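Local coordinates for protein nicotinate phosphoribosyltransferase (Vibrio cholerae, PDB 4HL7) that probably catalyses the ATP-dependent synthesis of nicotinate D-ribonucleotide from nicotinate and 5-phospho-alpha-D-ribose 1-diphosphate, a step of NAD biosynthesis, at residues Leu68-Ser71 / Asp72-His76; Gln146-Ala149 / Glu150-Ala153; Ser247-Val250 / Ala251-Trp255; Gln331-Glu334 / Leu335-Tyr338; Pro400-Leu403 / Ala404-Arg408. All blocks are in the same frame, centred on the assembly; numbering follows the deposited sequence.

Contact 1 (Leu68-Ser71 / Asp72-His76); sequences LRFS and DADIH
Ser71 and Asp74 hold each other at the start of helix 72-81, and the tight part of the contact lies between them. Ser71 N donates to Asp74 OD2 at 3.0 Å in a practically straight bond (179°), reaching the carboxylate from above its plane. A water that also donates to Arg69 O gives OD2 a second grip, at 2.6 Å. In return Asp74 N donates to Ser71 OG, also at 3.0 Å. With chi1 at 73° this OG stands between its own backbone N and carbonyl carbon, which brings it over the first helical turn. The two reciprocal bonds form a capping box with Ser71 as the N-cap, so the side chain of Ser71 supplies an acceptor for Asp74 N in the first turn. Helical bonding then sets in with Ile75 N to Ser71 O at 3.1 Å. On the buried side Phe70 CB packs on Ile75 CD1 at 3.9 Å, Asp74 CB sits at the edge of the Phe70 ring, and Leu93 of helix 87-93 touches both Phe70 and Ile75. Asp74 OD1 forms a salt bridge with Arg220, which would tend to keep the carboxylate ionised. The solvent part is looser. There a second water donates to Phe70 O but only weakly to Asp72 OD2, at 3.4 Å. The exposed Arg69 side chain leads off from the helix, its NH1 donating to Leu68 O and Gly66 O.

Contact 2 (Gln146-Ala149 / Glu150-Ala153); sequences QRWA and EVPA
One water oxygen is gripped by Ala149 N and Glu150 OE1, with Gln146 O as a weak third partner. It accepts from Ala149 N at 3.0 Å and donates to Glu150 OE1 at 2.8 Å. These groups belong to the exit of helix 131-147, where Trp148 is the first residue to leave helical backbone angles and a type I beta turn runs from Trp148 to Val151. The bond closing that turn, Val151 N to Trp148 O, is weak at 3.4 Å though well directed. The Glu150 side chain doubles back over the turn: chi1 of 66° and a bend at chi2 of -48° return its carboxylate to the helix end, where water replaces direct bonds to the backbone. A second water donates to both Arg147 O and Glu150 OE2, so each carboxylate oxygen is tied to the first segment through a water of its own. The Trp148 ring and the carboxylate plane are turned 41° apart, with OE2 lying obliquely to the ring. Val151 CG2 comes to the indole edge, near its plane, and touches Trp148 CB at 4.0 Å. Outside the two segments, Trp148 makes an edge-to-face pair with Tyr368, and Arg147 NH2 forms a salt bridge with Glu48. A third water donates to Ala149 O and Val151 O on the loop leading to helix 155-174. The water between Arg147 O and Glu150 OE2 also sits over one face of the Trp148 indole, offset toward the rim.

Contact 3 (Ser247-Val250 / Ala251-Trp255); sequences SQQV and ALERW
Val250 and Arg254, one helical turn apart, lie side by side and point the same way. Val250 CG1, anti to its backbone N at chi1 166°, meets Arg254 CG at 3.9 Å. Arg254 CD stays beside Val250 CG1 at 4.1 Å; beyond it the bent chain carries the guanidinium to Tyr34 and Phe33, with NH1 bonding to Tyr34 OH and a cation-pi contact to the Phe33 ring. Leu252 and Glu253 instead lean back over the preceding turn. Leu252 CG rests 3.3 Å from Gln248 O, with its CD1 loosely beside Gln248 CG. Glu253 repeats the pattern one residue on, its CG against Gln249 O at 3.3 Å and the rest of the chain extended. Beneath these side chains run regular alpha-helical bonds; the shortest of the four is Arg254 N to Val250 O at 2.8 Å. Gln248 points away from the second segment and donates through NE2 to Asp279. In the fold, helix 247-258 is wedged between other helices: Val250 and Ala251 pack on His238 of helix 232-241, Gln248 on helix 273-279, Leu252 and Glu253 on Leu284 of helix 282-287.

Contact 4 (Gln331-Glu334 / Leu335-Tyr338); sequences QALE and LCEY
Of the Tyr338 side chain it is CB that meets the first segment, 3.6 Å from Glu334 O; the ring leads off. Its CG is anti to the backbone N (chi1 -167°), and the ring is thereby carried to helix 298-311, where it pairs edge-to-face with Phe299 while OH is hydrogen-bonded to Asp303. Glu337 and Glu334 add carboxylates. That of Glu337 ends an extended chain whose CG passes Leu333 O at 3.6 Å, and OE2 goes on to a salt bridge with Arg174, which would tend to hold it ionised. The Glu334 chain, also extended, runs along the exposed side and touches Phe299. Between these exposed residues the buried side chains sit on the carbonyls of the turn before. Leu335 CB approaches Ala332 O to 3.4 Å, and its CG leans on Gln331 O. Cys336 SG lies 3.4 Å from Ala332 O and meets Leu333 CD2 at 4.4 Å, a loose apolar contact. Helix 329-339 is the crossover of a beta-alpha-beta unit linking strands 320-323 and 344-349, which are neighbours in the parallel sheet. Ala332, Leu335 and Cys336 pack on Phe347 of the second strand, while Leu333 faces helix 155-174 and touches Leu167 and Ile171. The backbone is regular alpha helix through all eight residues. Cys336 N to Ala332 O, at 2.8 Å, is the shortest of its four bonds across the segments; the other three, Leu335 N to Gln331 O, Glu337 N to Leu333 O and Tyr338 N to Glu334 O, are all 3.1 Å.

Contact 5 (Pro400-Leu403 / Ala404-Arg408); sequences PIFL and ANLKR
Leu403 and Lys407 make the main apolar contact, one turn apart on the helix. Lys407 CE lies 4.0 Å from both CG and CD1 of Leu403. The lysine runs fully extended from a chi1 of -76°, its CG passing Leu403 O at 3.4 Å, so its methylene chain rather than its ammonium group meets the leucine. The second apolar pair is looser: Phe402 CE2 and Leu406 CD2 are 4.3 Å apart, with the methyl oblique to the ring. Backbone bonds join the same turns. Four i to i+4 bonds, each 2.9 Å, run from the N atoms of Ala404, Asn405, Leu406 and Lys407 to the O atoms of Pro400, Ile401, Phe402 and Leu403. They belong to the first turns of helix 400-409, where Asp399 OD1 accepts from Phe402 N and, weakly, from Ile401 N. The helix packs against its successor, helix 416-427, with Pro400 and Ala404 on Leu419 and Ile401 on Leu423; elsewhere on its surface Phe402 and Leu406 touch Gln239 of helix 232-241. Water supplies the remaining polar link. A single molecule donates to Phe402 O at 3.0 Å and accepts from Asn405 ND2 at 2.9 Å, while standing over one face of the Phe402 ring, offset toward the rim. Asn405 OD1 takes a hydrogen bond from Arg409 NH2, so both ends of the amide are engaged.

Overall arrangement
The five contacts follow one another in series; each is a local turn of chain, and none nests within or crosses another. Contact 1 opens helix 72-81 and contact 2 closes helix 131-147, their centres about 32 Å apart. Contacts 3, 4 and 5 lie within helices of the family region assigned to the TIM-barrel clan. Contact 4 belongs to a beta-alpha-beta crossover of the parallel sheet, on the other side of the chain's centre from contact 1. Contacts 3 and 5 come closest, nearest atoms about 5 Å apart without touching, and both pack on helix 232-241, which starts at His232, the predicted autophosphorylation site, unmodified here.

Contact 1 (Leu68-Ser71 / Asp72-His76)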
loop_
_atom_site.group_PDB
_atom_site.type_symbol
_atom_site.label_atom_id
_atom_site.label_comp_id
_atom_site.label_asym_id
_atom_site.label_seq_id
_atom_site.Cartn_x
_atom_site.Cartn_y
_atom_site.Cartn_z
ATOM N N LEU A 68 12.843 -11.578 -14.323
ATOM C CA LEU A 68 12.026 -10.514 -14.916
ATOM C C LEU A 68 12.849 -9.332 -15.307
ATOM O O LEU A 68 13.863 -9.016 -14.660
ATOM C CB LEU A 68 10.942 -10.042 -13.936
ATOM C CG LEU A 68 9.925 -11.110 -13.592
ATOM C CD1 LEU A 68 8.820 -10.384 -12.810
ATOM C CD2 LEU A 68 9.363 -11.806 -14.839
ATOM N N ARG A 69 12.409 -8.633 -16.353
ATOM C CA ARG A 69 13.149 -7.429 -16.794
ATOM C C ARG A 69 12.153 -6.348 -17.150
ATOM O O ARG A 69 11.032 -6.674 -17.523
ATOM C CB ARG A 69 13.993 -7.777 -18.032
ATOM C CG ARG A 69 15.003 -8.912 -17.799
ATOM C CD ARG A 69 16.194 -8.350 -17.024
ATOM N NE ARG A 69 17.330 -9.274 -16.884
ATOM C CZ ARG A 69 17.413 -10.250 -15.967
ATOM N NH1 ARG A 69 16.421 -10.479 -15.102
ATOM N NH2 ARG A 69 18.493 -11.005 -15.913
ATOM N N PHE A 70 12.559 -5.076 -17.127
ATOM C CA PHE A 70 11.703 -4.062 -17.776
ATOM C C PHE A 70 11.914 -4.131 -19.278
ATOM O O PHE A 70 13.070 -4.027 -19.722
ATOM C CB PHE A 70 12.048 -2.658 -17.268
ATOM C CG PHE A 70 11.558 -2.377 -15.864
ATOM C CD1 PHE A 70 10.238 -1.985 -15.624
ATOM C CD2 PHE A 70 12.408 -2.531 -14.773
ATOM C CE1 PHE A 70 9.808 -1.733 -14.312
ATOM C CE2 PHE A 70 11.980 -2.280 -13.467
ATOM C CZ PHE A 70 10.675 -1.865 -13.225
ATOM N N SER A 71 10.831 -4.191 -20.058
ATOM C CA SER A 71 10.918 -4.250 -21.535
ATOM C C SER A 71 10.951 -2.829 -22.068
ATOM O O SER A 71 10.648 -1.872 -21.350
ATOM C CB SER A 71 9.736 -4.990 -22.133
ATOM O OG SER A 71 8.555 -4.204 -22.058
ATOM N N ASP A 72 11.323 -2.652 -23.331
ATOM C CA ASP A 72 11.305 -1.284 -23.869
ATOM C C ASP A 72 9.899 -0.730 -23.860
ATOM O O ASP A 72 9.708 0.459 -23.573
ATOM C CB ASP A 72 11.949 -1.211 -25.270
ATOM C CG ASP A 72 13.378 -1.631 -25.240
ATOM O OD1 ASP A 72 13.693 -2.654 -25.886
ATOM O OD2 ASP A 72 14.180 -0.978 -24.510
ATOM N N ALA A 73 8.921 -1.607 -24.075
ATOM C CA ALA A 73 7.543 -1.236 -24.005
ATOM C C ALA A 73 7.094 -0.801 -22.613
ATOM O O ALA A 73 6.233 0.079 -22.508
ATOM C CB ALA A 73 6.640 -2.351 -24.511
ATOM N N ASP A 74 7.625 -1.432 -21.555
ATOM C CA ASP A 74 7.319 -0.975 -20.203
ATOM C C ASP A 74 7.863 0.420 -20.020
ATOM O O ASP A 74 7.221 1.292 -19.389
ATOM C CB ASP A 74 7.978 -1.879 -19.163
ATOM C CG ASP A 74 7.403 -3.301 -19.156
ATOM O OD1 ASP A 74 6.275 -3.507 -19.623
ATOM O OD2 ASP A 74 8.126 -4.207 -18.727
ATOM N N ILE A 75 9.089 0.622 -20.482
ATOM C CA ILE A 75 9.768 1.919 -20.300
ATOM C C ILE A 75 9.064 3.027 -21.105
ATOM O O ILE A 75 8.871 4.173 -20.587
ATOM C CB ILE A 75 11.270 1.852 -20.621
ATOM C CG1 ILE A 75 11.953 0.783 -19.742
ATOM C CG2 ILE A 75 11.954 3.194 -20.327
ATOM C CD1 ILE A 75 11.962 1.101 -18.267
ATOM N N HIS A 76 8.685 2.698 -22.334
ATOM C CA HIS A 76 7.906 3.597 -23.210
ATOM C C HIS A 76 6.617 3.960 -22.512
ATOM O O HIS A 76 6.197 5.143 -22.502
ATOM C CB HIS A 76 7.590 2.949 -24.575
ATOM C CG HIS A 76 8.819 2.766 -25.493
ATOM N ND1 HIS A 76 9.875 3.652 -25.517
ATOM C CD2 HIS A 76 9.128 1.761 -26.447
ATOM C CE1 HIS A 76 10.801 3.233 -26.440
ATOM N NE2 HIS A 76 10.351 2.079 -27.001
HETATM O O HOH W 1 8.238 -6.312 -17.232
HETATM O O HOH W 2 14.555 -2.331 -21.393
#

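Contact 2 (Gln146-Ala149 / Glu150-Ala153)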
loop_
_atom_site.group_PDB
_atom_site.type_symbol
_atom_site.label_atom_id
_atom_site.label_comp_id
_atom_site.label_asym_id
_atom_site.label_seq_id
_atom_site.Cartn_x
_atom_site.Cartn_y
_atom_site.Cartn_z
ATOM N N GLN A 146 -3.110 -23.199 -3.981
ATOM C CA GLN A 146 -2.863 -24.417 -3.217
ATOM C C GLN A 146 -4.061 -24.832 -2.377
ATOM O O GLN A 146 -4.362 -26.045 -2.249
ATOM C CB GLN A 146 -1.627 -24.303 -2.372
ATOM C CG GLN A 146 -0.448 -24.863 -3.128
ATOM C CD GLN A 146 0.864 -24.777 -2.399
ATOM O OE1 GLN A 146 1.873 -24.514 -3.026
ATOM N NE2 GLN A 146 0.875 -25.062 -1.083
ATOM N N ARG A 147 -4.777 -23.832 -1.868
ATOM C CA ARG A 147 -5.818 -24.068 -0.854
ATOM C C ARG A 147 -7.239 -23.709 -1.268
ATOM O O ARG A 147 -8.193 -24.165 -0.632
ATOM C CB ARG A 147 -5.416 -23.412 0.449
ATOM C CG ARG A 147 -4.156 -24.049 1.003
ATOM C CD ARG A 147 -3.555 -23.252 2.127
ATOM N NE ARG A 147 -2.373 -23.936 2.684
ATOM C CZ ARG A 147 -1.785 -23.573 3.818
ATOM N NH1 ARG A 147 -0.720 -24.223 4.267
ATOM N NH2 ARG A 147 -2.258 -22.553 4.505
ATOM N N TRP A 148 -7.411 -22.942 -2.353
ATOM C CA TRP A 148 -8.731 -22.465 -2.748
ATOM C C TRP A 148 -8.953 -22.633 -4.197
ATOM O O TRP A 148 -9.609 -21.833 -4.837
ATOM C CB TRP A 148 -8.925 -21.000 -2.310
ATOM C CG TRP A 148 -8.938 -20.936 -0.809
ATOM C CD1 TRP A 148 -7.857 -20.750 0.071
ATOM C CD2 TRP A 148 -10.098 -21.193 0.053
ATOM N NE1 TRP A 148 -8.279 -20.840 1.369
ATOM C CE2 TRP A 148 -9.615 -21.124 1.423
ATOM C CE3 TRP A 148 -11.467 -21.420 -0.189
ATOM C CZ2 TRP A 148 -10.470 -21.243 2.506
ATOM C CZ3 TRP A 148 -12.323 -21.595 0.917
ATOM C CH2 TRP A 148 -11.824 -21.525 2.232
ATOM N N ALA A 149 -8.361 -23.686 -4.742
ATOM C CA ALA A 149 -8.350 -23.923 -6.173
ATOM C C ALA A 149 -9.749 -24.284 -6.695
ATOM O O ALA A 149 -10.074 -24.038 -7.858
ATOM C CB ALA A 149 -7.315 -25.008 -6.506
ATOM N N GLU A 150 -10.619 -24.775 -5.819
ATOM C CA GLU A 150 -11.960 -25.209 -6.275
ATOM C C GLU A 150 -13.053 -24.097 -6.252
ATOM O O GLU A 150 -14.238 -24.331 -6.603
ATOM C CB GLU A 150 -12.377 -26.522 -5.556
ATOM C CG GLU A 150 -12.605 -26.418 -4.033
ATOM C CD GLU A 150 -11.501 -25.682 -3.223
ATOM O OE1 GLU A 150 -10.271 -25.852 -3.487
ATOM O OE2 GLU A 150 -11.867 -24.936 -2.288
ATOM N N VAL A 151 -12.674 -22.887 -5.868
ATOM C CA VAL A 151 -13.626 -21.775 -5.900
ATOM C C VAL A 151 -14.277 -21.716 -7.288
ATOM O O VAL A 151 -13.580 -21.741 -8.268
ATOM C CB VAL A 151 -12.937 -20.432 -5.579
ATOM C CG1 VAL A 151 -13.874 -19.261 -5.835
ATOM C CG2 VAL A 151 -12.437 -20.452 -4.145
ATOM N N PRO A 152 -15.619 -21.620 -7.367
ATOM C CA PRO A 152 -16.231 -21.474 -8.711
ATOM C C PRO A 152 -15.679 -20.250 -9.475
ATOM O O PRO A 152 -15.676 -19.128 -8.958
ATOM C CB PRO A 152 -17.713 -21.262 -8.403
ATOM C CG PRO A 152 -17.892 -21.799 -7.024
ATOM C CD PRO A 152 -16.613 -21.444 -6.299
ATOM N N ALA A 153 -15.248 -20.458 -10.716
ATOM C CA ALA A 153 -14.527 -19.383 -11.409
ATOM C C ALA A 153 -15.388 -18.123 -11.634
ATOM O O ALA A 153 -14.860 -17.035 -11.683
ATOM C CB ALA A 153 -13.898 -19.878 -12.707
HETATM O O HOH W 3 -7.514 -26.138 -3.310
HETATM O O HOH W 4 -10.804 -24.779 0.275
HETATM O O HOH W 5 -12.181 -23.423 -9.860
#

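Contact 3 (Ser247-Val250 / Ala251-Trp255)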
loop_
_atom_site.group_PDB
_atom_site.type_symbol
_atom_site.label_atom_id
_atom_site.label_comp_id
_atom_site.label_asym_id
_atom_site.label_seq_id
_atom_site.Cartn_x
_atom_site.Cartn_y
_atom_site.Cartn_z
ATOM N N SER A 247 12.408 13.988 10.803
ATOM C CA SER A 247 12.220 12.926 9.809
ATOM C C SER A 247 10.986 13.115 8.892
ATOM O O SER A 247 11.083 12.999 7.668
ATOM C CB SER A 247 12.150 11.578 10.515
ATOM O OG SER A 247 11.040 11.501 11.394
ATOM N N GLN A 248 9.830 13.441 9.491
ATOM C CA GLN A 248 8.636 13.517 8.748
ATOM C C GLN A 248 8.643 14.806 7.876
ATOM O O GLN A 248 8.283 14.799 6.692
ATOM C CB GLN A 248 7.452 13.506 9.694
ATOM C CG GLN A 248 6.131 13.686 8.966
ATOM C CD GLN A 248 4.962 13.412 9.887
ATOM O OE1 GLN A 248 4.177 12.489 9.644
ATOM N NE2 GLN A 248 4.865 14.174 10.951
ATOM N N GLN A 249 9.113 15.901 8.451
ATOM C CA GLN A 249 9.205 17.122 7.689
ATOM C C GLN A 249 10.153 17.048 6.516
ATOM O O GLN A 249 9.792 17.490 5.406
ATOM C CB GLN A 249 9.566 18.320 8.583
ATOM C CG GLN A 249 9.082 19.565 7.842
ATOM C CD GLN A 249 9.042 20.759 8.714
ATOM O OE1 GLN A 249 7.984 21.245 9.084
ATOM N NE2 GLN A 249 10.199 21.234 9.058
ATOM N N VAL A 250 11.329 16.482 6.732
ATOM C CA VAL A 250 12.300 16.333 5.629
ATOM C C VAL A 250 11.741 15.407 4.546
ATOM O O VAL A 250 11.890 15.665 3.343
ATOM C CB VAL A 250 13.677 15.841 6.118
ATOM C CG1 VAL A 250 14.516 15.384 4.926
ATOM C CG2 VAL A 250 14.351 16.945 6.991
ATOM N N ALA A 251 11.066 14.324 4.970
ATOM C CA ALA A 251 10.508 13.386 3.988
ATOM C C ALA A 251 9.441 14.118 3.159
ATOM O O ALA A 251 9.366 13.956 1.915
ATOM C CB ALA A 251 9.898 12.180 4.699
ATOM N N LEU A 252 8.600 14.952 3.830
ATOM C CA LEU A 252 7.632 15.763 3.017
ATOM C C LEU A 252 8.328 16.695 1.996
ATOM O O LEU A 252 7.920 16.758 0.824
ATOM C CB LEU A 252 6.662 16.590 3.905
ATOM C CG LEU A 252 5.694 15.788 4.835
ATOM C CD1 LEU A 252 5.174 16.690 5.916
ATOM C CD2 LEU A 252 4.543 15.277 3.935
ATOM N N GLU A 253 9.350 17.418 2.430
ATOM C CA GLU A 253 10.058 18.317 1.557
ATOM C C GLU A 253 10.739 17.584 0.414
ATOM O O GLU A 253 10.728 18.043 -0.724
ATOM C CB GLU A 253 11.094 19.111 2.407
ATOM C CG GLU A 253 10.349 20.018 3.392
ATOM C CD GLU A 253 11.316 20.711 4.322
ATOM O OE1 GLU A 253 12.358 20.127 4.590
ATOM O OE2 GLU A 253 11.012 21.816 4.777
ATOM N N ARG A 254 11.366 16.456 0.708
ATOM C CA ARG A 254 12.191 15.787 -0.291
ATOM C C ARG A 254 11.337 15.087 -1.344
ATOM O O ARG A 254 11.793 14.881 -2.449
ATOM C CB ARG A 254 13.110 14.779 0.368
ATOM C CG ARG A 254 14.256 15.534 1.050
ATOM C CD ARG A 254 15.560 14.781 1.019
ATOM N NE ARG A 254 16.675 15.703 0.735
ATOM C CZ ARG A 254 17.931 15.319 0.578
ATOM N NH1 ARG A 254 18.243 14.034 0.722
ATOM N NH2 ARG A 254 18.888 16.222 0.314
ATOM N N TRP A 255 10.100 14.718 -1.017
ATOM C CA TRP A 255 9.222 14.187 -2.074
ATOM C C TRP A 255 9.041 15.239 -3.173
ATOM O O TRP A 255 9.065 14.952 -4.358
ATOM C CB TRP A 255 7.844 13.785 -1.501
ATOM C CG TRP A 255 6.978 13.093 -2.525
ATOM C CD1 TRP A 255 5.950 13.618 -3.321
ATOM C CD2 TRP A 255 7.150 11.723 -2.987
ATOM N NE1 TRP A 255 5.457 12.620 -4.195
ATOM C CE2 TRP A 255 6.117 11.465 -3.981
ATOM C CE3 TRP A 255 8.017 10.700 -2.643
ATOM C CZ2 TRP A 255 5.997 10.225 -4.619
ATOM C CZ3 TRP A 255 7.857 9.452 -3.275
ATOM C CH2 TRP A 255 6.865 9.236 -4.221
#

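Contact 4 (Gln331-Glu334 / Leu335-Tyr338)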
loop_
_atom_site.group_PDB
_atom_site.type_symbol
_atom_site.label_atom_id
_atom_site.label_comp_id
_atom_site.label_asym_id
_atom_site.label_seq_id
_atom_site.Cartn_x
_atom_site.Cartn_y
_atom_site.Cartn_z
ATOM N N GLN A 331 -19.360 1.882 3.829
ATOM C CA GLN A 331 -18.504 2.868 4.517
ATOM C C GLN A 331 -18.182 4.106 3.596
ATOM O O GLN A 331 -18.187 5.274 4.034
ATOM C CB GLN A 331 -17.200 2.197 4.915
ATOM C CG GLN A 331 -17.252 1.242 6.120
ATOM C CD GLN A 331 -15.826 0.708 6.465
ATOM O OE1 GLN A 331 -14.943 1.473 6.809
ATOM N NE2 GLN A 331 -15.622 -0.593 6.327
ATOM N N ALA A 332 -17.933 3.831 2.335
ATOM C CA ALA A 332 -17.525 4.876 1.405
ATOM C C ALA A 332 -18.702 5.845 1.223
ATOM O O ALA A 332 -18.524 7.080 1.325
ATOM C CB ALA A 332 -17.091 4.275 0.095
ATOM N N LEU A 333 -19.917 5.287 1.051
ATOM C CA LEU A 333 -21.092 6.189 0.829
ATOM C C LEU A 333 -21.346 7.089 2.026
ATOM O O LEU A 333 -21.742 8.257 1.882
ATOM C CB LEU A 333 -22.337 5.411 0.417
ATOM C CG LEU A 333 -22.253 4.674 -0.931
ATOM C CD1 LEU A 333 -23.576 3.924 -1.281
ATOM C CD2 LEU A 333 -21.805 5.571 -2.093
ATOM N N GLU A 334 -21.174 6.552 3.223
ATOM C CA GLU A 334 -21.290 7.352 4.451
ATOM C C GLU A 334 -20.296 8.519 4.456
ATOM O O GLU A 334 -20.624 9.661 4.907
ATOM C CB GLU A 334 -21.039 6.463 5.683
ATOM C CG GLU A 334 -21.287 7.153 6.999
ATOM C CD GLU A 334 -20.917 6.290 8.206
ATOM O OE1 GLU A 334 -21.433 6.629 9.289
ATOM O OE2 GLU A 334 -20.113 5.312 8.078
ATOM N N LEU A 335 -19.071 8.232 4.035
ATOM C CA LEU A 335 -18.023 9.270 3.968
ATOM C C LEU A 335 -18.380 10.279 2.885
ATOM O O LEU A 335 -18.141 11.486 3.087
ATOM C CB LEU A 335 -16.640 8.628 3.739
ATOM C CG LEU A 335 -16.134 8.067 5.083
ATOM C CD1 LEU A 335 -14.982 7.083 4.817
ATOM C CD2 LEU A 335 -15.670 9.137 6.053
ATOM N N CYS A 336 -18.965 9.794 1.764
ATOM C CA CYS A 336 -19.426 10.719 0.685
ATOM C C CYS A 336 -20.385 11.779 1.233
ATOM O O CYS A 336 -20.232 12.960 0.946
ATOM C CB CYS A 336 -20.152 9.974 -0.413
ATOM S SG CYS A 336 -19.086 8.974 -1.483
ATOM N N GLU A 337 -21.375 11.330 2.020
ATOM C CA GLU A 337 -22.381 12.259 2.559
ATOM C C GLU A 337 -21.759 13.239 3.543
ATOM O O GLU A 337 -22.157 14.425 3.597
ATOM C CB GLU A 337 -23.516 11.463 3.201
ATOM C CG GLU A 337 -24.340 10.798 2.092
ATOM C CD GLU A 337 -25.395 9.815 2.560
ATOM O OE1 GLU A 337 -26.436 9.778 1.892
ATOM O OE2 GLU A 337 -25.193 9.070 3.573
ATOM N N TYR A 338 -20.856 12.745 4.380
ATOM C CA TYR A 338 -20.296 13.548 5.432
ATOM C C TYR A 338 -19.384 14.651 4.857
ATOM O O TYR A 338 -19.274 15.715 5.445
ATOM C CB TYR A 338 -19.454 12.705 6.378
ATOM C CG TYR A 338 -19.076 13.387 7.686
ATOM C CD1 TYR A 338 -19.978 13.422 8.765
ATOM C CD2 TYR A 338 -17.814 13.959 7.870
ATOM C CE1 TYR A 338 -19.630 14.036 9.979
ATOM C CE2 TYR A 338 -17.458 14.575 9.053
ATOM C CZ TYR A 338 -18.349 14.602 10.122
ATOM O OH TYR A 338 -17.939 15.185 11.298
#

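Contact 5 (Pro400-Leu403 / Ala404-Arg408)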
loop_
_atom_site.group_PDB
_atom_site.type_symbol
_atom_site.label_atom_id
_atom_site.label_comp_id
_atom_site.label_asym_id
_atom_site.label_seq_id
_atom_site.Cartn_x
_atom_site.Cartn_y
_atom_site.Cartn_z
ATOM N N PRO A 400 12.570 -1.582 21.293
ATOM C CA PRO A 400 11.593 -0.800 22.068
ATOM C C PRO A 400 12.182 0.531 22.629
ATOM O O PRO A 400 11.431 1.494 22.884
ATOM C CB PRO A 400 11.229 -1.745 23.226
ATOM C CG PRO A 400 12.391 -2.679 23.348
ATOM C CD PRO A 400 12.831 -2.902 21.900
ATOM N N ILE A 401 13.492 0.575 22.818
ATOM C CA ILE A 401 14.156 1.849 23.266
ATOM C C ILE A 401 14.080 2.892 22.167
ATOM O O ILE A 401 13.788 4.075 22.410
ATOM C CB ILE A 401 15.613 1.627 23.710
ATOM C CG1 ILE A 401 15.678 0.597 24.829
ATOM C CG2 ILE A 401 16.301 2.966 24.062
ATOM C CD1 ILE A 401 17.088 0.198 25.334
ATOM N N PHE A 402 14.402 2.517 20.957
ATOM C CA PHE A 402 14.164 3.429 19.815
ATOM C C PHE A 402 12.727 3.981 19.753
ATOM O O PHE A 402 12.493 5.208 19.553
ATOM C CB PHE A 402 14.546 2.780 18.483
ATOM C CG PHE A 402 14.348 3.663 17.318
ATOM C CD1 PHE A 402 15.402 4.512 16.877
ATOM C CD2 PHE A 402 13.136 3.702 16.652
ATOM C CE1 PHE A 402 15.168 5.401 15.794
ATOM C CE2 PHE A 402 12.908 4.579 15.567
ATOM C CZ PHE A 402 13.945 5.418 15.145
ATOM N N LEU A 403 11.752 3.089 19.894
ATOM C CA LEU A 403 10.370 3.526 19.767
ATOM C C LEU A 403 10.013 4.492 20.906
ATOM O O LEU A 403 9.332 5.534 20.653
ATOM C CB LEU A 403 9.436 2.296 19.774
ATOM C CG LEU A 403 7.951 2.651 19.737
ATOM C CD1 LEU A 403 7.543 3.527 18.536
ATOM C CD2 LEU A 403 7.069 1.381 19.798
ATOM N N ALA A 404 10.467 4.174 22.120
ATOM C CA ALA A 404 10.206 5.032 23.297
ATOM C C ALA A 404 10.842 6.444 23.067
ATOM O O ALA A 404 10.193 7.494 23.281
ATOM C CB ALA A 404 10.701 4.400 24.596
ATOM N N ASN A 405 12.085 6.460 22.599
ATOM C CA ASN A 405 12.707 7.741 22.278
ATOM C C ASN A 405 11.980 8.545 21.184
ATOM O O ASN A 405 11.795 9.766 21.290
ATOM C CB ASN A 405 14.164 7.493 21.850
ATOM C CG ASN A 405 14.895 8.775 21.631
ATOM O OD1 ASN A 405 15.183 9.510 22.590
ATOM N ND2 ASN A 405 15.170 9.067 20.405
ATOM N N LEU A 406 11.562 7.867 20.152
ATOM C CA LEU A 406 10.837 8.500 19.041
ATOM C C LEU A 406 9.519 9.111 19.574
ATOM O O LEU A 406 9.148 10.234 19.223
ATOM C CB LEU A 406 10.527 7.446 17.941
ATOM C CG LEU A 406 9.678 7.988 16.792
ATOM C CD1 LEU A 406 10.497 8.996 15.959
ATOM C CD2 LEU A 406 9.252 6.794 15.904
ATOM N N LYS A 407 8.801 8.373 20.447
ATOM C CA LYS A 407 7.559 8.915 21.008
ATOM C C LYS A 407 7.906 10.168 21.816
ATOM O O LYS A 407 7.241 11.215 21.654
ATOM C CB LYS A 407 6.897 7.861 21.953
ATOM C CG LYS A 407 6.217 6.742 21.134
ATOM C CD LYS A 407 5.544 5.770 22.120
ATOM C CE LYS A 407 4.840 4.652 21.328
ATOM N NZ LYS A 407 4.413 3.566 22.295
ATOM N N ARG A 408 8.940 10.091 22.652
ATOM C CA ARG A 408 9.299 11.237 23.489
ATOM C C ARG A 408 9.603 12.462 22.607
ATOM O O ARG A 408 9.156 13.571 22.922
ATOM C CB ARG A 408 10.464 10.914 24.422
ATOM C CG ARG A 408 10.060 9.998 25.551
ATOM C CD ARG A 408 11.170 9.926 26.598
ATOM N NE ARG A 408 10.984 10.949 27.598
ATOM C CZ ARG A 408 10.062 10.863 28.558
ATOM N NH1 ARG A 408 9.284 9.775 28.633
ATOM N NH2 ARG A 408 9.912 11.857 29.442
HETATM O O HOH W 6 14.226 7.275 18.301
#